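Side-chain contact in enterobactin synthetase component F-related protein (Vibrio cholerae serotype O1, PDB 4OXI), which probably activates glycine with ATP as an adenylation domain, forming glycyl-adenylate for a lipopolysaccharide modification pathway that gives resistance to antimicrobial peptides: residues A[136-141]-A[229-234]. Numbering follows the deposited sequence.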
ATOM      1  N   ILE A 136      17.676   0.367   3.585  1.00 24.22           N
ATOM      2  CA  ILE A 136      17.640   0.747   2.173  1.00 26.59           C
ATOM      3  C   ILE A 136      18.617  -0.112   1.376  1.00 26.89           C
ATOM      4  O   ILE A 136      18.263  -0.629   0.308  1.00 27.57           O
ATOM      5  CB  ILE A 136      17.973   2.246   1.977  1.00 23.69           C
ATOM      6  CG1 ILE A 136      16.884   3.114   2.608  1.00 23.42           C
ATOM      7  CG2 ILE A 136      18.108   2.583   0.494  1.00 21.63           C
ATOM      8  CD1 ILE A 136      17.196   4.604   2.618  1.00 23.14           C
ATOM      9  N   GLN A 137      19.832  -0.278   1.905  1.00 26.68           N
ATOM     10  CA  GLN A 137      20.851  -1.133   1.279  1.00 25.57           C
ATOM     11  C   GLN A 137      20.317  -2.556   1.101  1.00 25.39           C
ATOM     12  O   GLN A 137      20.461  -3.152   0.031  1.00 26.01           O
ATOM     13  CB  GLN A 137      22.142  -1.166   2.123  1.00 26.90           C
ATOM     14  CG  GLN A 137      23.209  -0.117   1.780  1.00 36.40           C
ATOM     15  CD  GLN A 137      24.282   0.060   2.897  1.00 49.80           C
ATOM     16  OE1 GLN A 137      24.086  -0.365   4.041  1.00 46.21           O
ATOM     17  NE2 GLN A 137      25.404   0.705   2.558  1.00 40.21           N
ATOM     18  N   GLU A 138      19.691  -3.099   2.144  1.00 26.98           N
ATOM     19  CA  GLU A 138      19.133  -4.449   2.063  1.00 27.14           C
ATOM     20  C   GLU A 138      18.086  -4.523   0.948  1.00 28.04           C
ATOM     21  O   GLU A 138      18.041  -5.493   0.186  1.00 29.05           O
ATOM     22  CB  GLU A 138      18.547  -4.878   3.420  1.00 34.13           C
ATOM     23  CG  GLU A 138      18.222  -6.390   3.552  1.00 41.38           C
ATOM     24  CD  GLU A 138      16.882  -6.819   2.896  1.00 49.19           C
ATOM     25  OE1 GLU A 138      16.733  -8.030   2.564  1.00 46.68           O
ATOM     26  OE2 GLU A 138      15.968  -5.958   2.732  1.00 47.50           O
ATOM     27  N   THR A 139      17.271  -3.482   0.829  1.00 27.89           N
ATOM     28  CA  THR A 139      16.243  -3.441  -0.213  1.00 27.22           C
ATOM     29  C   THR A 139      16.825  -3.383  -1.629  1.00 25.57           C
ATOM     30  O   THR A 139      16.393  -4.136  -2.506  1.00 27.46           O
ATOM     31  CB  THR A 139      15.303  -2.249  -0.015  1.00 27.14           C
ATOM     32  OG1 THR A 139      14.615  -2.402   1.230  1.00 28.72           O
ATOM     33  CG2 THR A 139      14.286  -2.169  -1.157  1.00 23.31           C
ATOM     34  N   LEU A 140      17.798  -2.500  -1.849  1.00 22.73           N
ATOM     35  CA  LEU A 140      18.457  -2.384  -3.154  1.00 24.11           C
ATOM     36  C   LEU A 140      19.114  -3.697  -3.558  1.00 26.61           C
ATOM     37  O   LEU A 140      19.097  -4.096  -4.733  1.00 23.96           O
ATOM     38  CB  LEU A 140      19.521  -1.284  -3.113  1.00 23.26           C
ATOM     39  CG  LEU A 140      19.011   0.125  -2.807  1.00 27.19           C
ATOM     40  CD1 LEU A 140      20.170   1.097  -2.778  1.00 23.63           C
ATOM     41  CD2 LEU A 140      17.983   0.560  -3.852  1.00 20.96           C
ATOM     42  N   ILE A 141      19.696  -4.373  -2.578  1.00 24.77           N
ATOM     43  CA  ILE A 141      20.344  -5.644  -2.846  1.00 28.83           C
ATOM     44  C   ILE A 141      19.301  -6.708  -3.181  1.00 31.36           C
ATOM     45  O   ILE A 141      19.405  -7.379  -4.205  1.00 32.78           O
ATOM     46  CB  ILE A 141      21.211  -6.094  -1.667  1.00 30.77           C
ATOM     47  CG1 ILE A 141      22.535  -5.330  -1.674  1.00 29.59           C
ATOM     48  CG2 ILE A 141      21.495  -7.577  -1.763  1.00 32.53           C
ATOM     49  CD1 ILE A 141      23.262  -5.370  -0.328  1.00 32.02           C
ATOM     50  N   PRO A 229      12.406  -8.876   5.503  1.00 38.34           N
ATOM     51  CA  PRO A 229      11.167  -8.488   4.823  1.00 39.48           C
ATOM     52  C   PRO A 229      10.784  -9.480   3.727  1.00 36.21           C
ATOM     53  O   PRO A 229      11.658 -10.037   3.051  1.00 32.74           O
ATOM     54  CB  PRO A 229      11.523  -7.135   4.195  1.00 38.04           C
ATOM     55  CG  PRO A 229      12.683  -6.626   5.003  1.00 37.21           C
ATOM     56  CD  PRO A 229      13.458  -7.857   5.375  1.00 38.34           C
ATOM     57  N   LYS A 230       9.484  -9.710   3.578  1.00 30.31           N
ATOM     58  CA  LYS A 230       8.975 -10.432   2.432  1.00 27.69           C
ATOM     59  C   LYS A 230       8.792  -9.390   1.354  1.00 33.02           C
ATOM     60  O   LYS A 230       8.397  -8.252   1.640  1.00 32.03           O
ATOM     61  CB  LYS A 230       7.626 -11.062   2.751  1.00 31.62           C
ATOM     62  CG  LYS A 230       7.685 -12.189   3.772  1.00 35.69           C
ATOM     63  CD  LYS A 230       6.277 -12.667   4.121  1.00 43.82           C
ATOM     64  CE  LYS A 230       6.320 -13.837   5.091  1.00 49.62           C
ATOM     65  NZ  LYS A 230       4.935 -14.320   5.375  1.00 52.94           N
ATOM     66  N   ARG A 231       9.090  -9.758   0.118  1.00 29.18           N
ATOM     67  CA  ARG A 231       8.851  -8.851  -0.986  1.00 25.35           C
ATOM     68  C   ARG A 231       7.833  -9.368  -1.982  1.00 28.72           C
ATOM     69  O   ARG A 231       7.779 -10.565  -2.293  1.00 24.33           O
ATOM     70  CB  ARG A 231      10.156  -8.455  -1.649  1.00 28.71           C
ATOM     71  CG  ARG A 231      10.661  -7.150  -1.046  1.00 42.51           C
ATOM     72  CD  ARG A 231      12.113  -6.973  -1.241  1.00 41.62           C
ATOM     73  NE  ARG A 231      12.863  -7.866  -0.378  1.00 42.26           N
ATOM     74  CZ  ARG A 231      13.562  -7.459   0.675  1.00 42.76           C
ATOM     75  NH1 ARG A 231      13.590  -6.163   0.995  1.00 34.11           N
ATOM     76  NH2 ARG A 231      14.226  -8.352   1.400  1.00 41.81           N
ATOM     77  N   ILE A 232       7.010  -8.447  -2.462  1.00 23.24           N
ATOM     78  CA  ILE A 232       5.871  -8.800  -3.280  1.00 19.20           C
ATOM     79  C   ILE A 232       5.946  -7.994  -4.562  1.00 24.33           C
ATOM     80  O   ILE A 232       5.798  -6.764  -4.549  1.00 22.25           O
ATOM     81  CB  ILE A 232       4.584  -8.459  -2.536  1.00 22.85           C
ATOM     82  CG1 ILE A 232       4.466  -9.324  -1.278  1.00 20.61           C
ATOM     83  CG2 ILE A 232       3.377  -8.643  -3.425  1.00 22.65           C
ATOM     84  CD1 ILE A 232       3.407  -8.826  -0.313  1.00 22.92           C
ATOM     85  N   ALA A 233       6.202  -8.689  -5.665  1.00 19.89           N
ATOM     86  CA  ALA A 233       6.311  -8.050  -6.956  1.00 22.98           C
ATOM     87  C   ALA A 233       4.978  -8.196  -7.690  1.00 24.87           C
ATOM     88  O   ALA A 233       4.524  -9.308  -7.936  1.00 26.60           O
ATOM     89  CB  ALA A 233       7.444  -8.674  -7.755  1.00 25.15           C
ATOM     90  N   VAL A 234       4.365  -7.064  -8.032  1.00 22.09           N
ATOM     91  CA  VAL A 234       3.054  -7.020  -8.652  1.00 20.11           C
ATOM     92  C   VAL A 234       3.222  -6.718 -10.146  1.00 23.29           C
ATOM     93  O   VAL A 234       3.884  -5.748 -10.523  1.00 23.71           O
ATOM     94  CB  VAL A 234       2.188  -5.930  -7.987  1.00 23.12           C
ATOM     95  CG1 VAL A 234       0.867  -5.739  -8.736  1.00 20.48           C
ATOM     96  CG2 VAL A 234       1.932  -6.276  -6.526  1.00 19.45           C
TER
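E138 and R231 form an end-on, two-pronged salt bridge in the adenylation domain, a member of the AMP-binding enzyme family. It ties helix 133-142 to strand 230-235, which pairs in antiparallel fashion with strand 216-222. NH2 of R231 donates a hydrogen bond to OE1 of E138 at 2.8 Å. NH1 of R231 donates one to OE2 of E138 at 3.0 Å. Both are bent, the first more so, at 132°. Both oxygens use their syn lone pairs, but the fit is not flat: the carboxylate and guanidinium planes are 32° apart. E138 reaches across because its CG stands anti to the backbone N (chi1 -167°) and the chain then bends at chi2.

The tight part is at R231, a buried residue. The carbonyl carbon C of P229 lies over one face of the guanidinium, nearer its border than its centre. OE1 of Q221 is hydrogen-bonded to OG1 of T139 and, weakly, to NH1 of R231. The looser part is around E138, which is partly exposed, as is P229. There NZ of K228 makes a long, weak ion pair with OE1 of E138. The R231 side chain is about 13 Å from the bound glycyl-adenylate. Beside the salt bridge, CG of the P229 ring lies 4.0 Å from OE2 of E138.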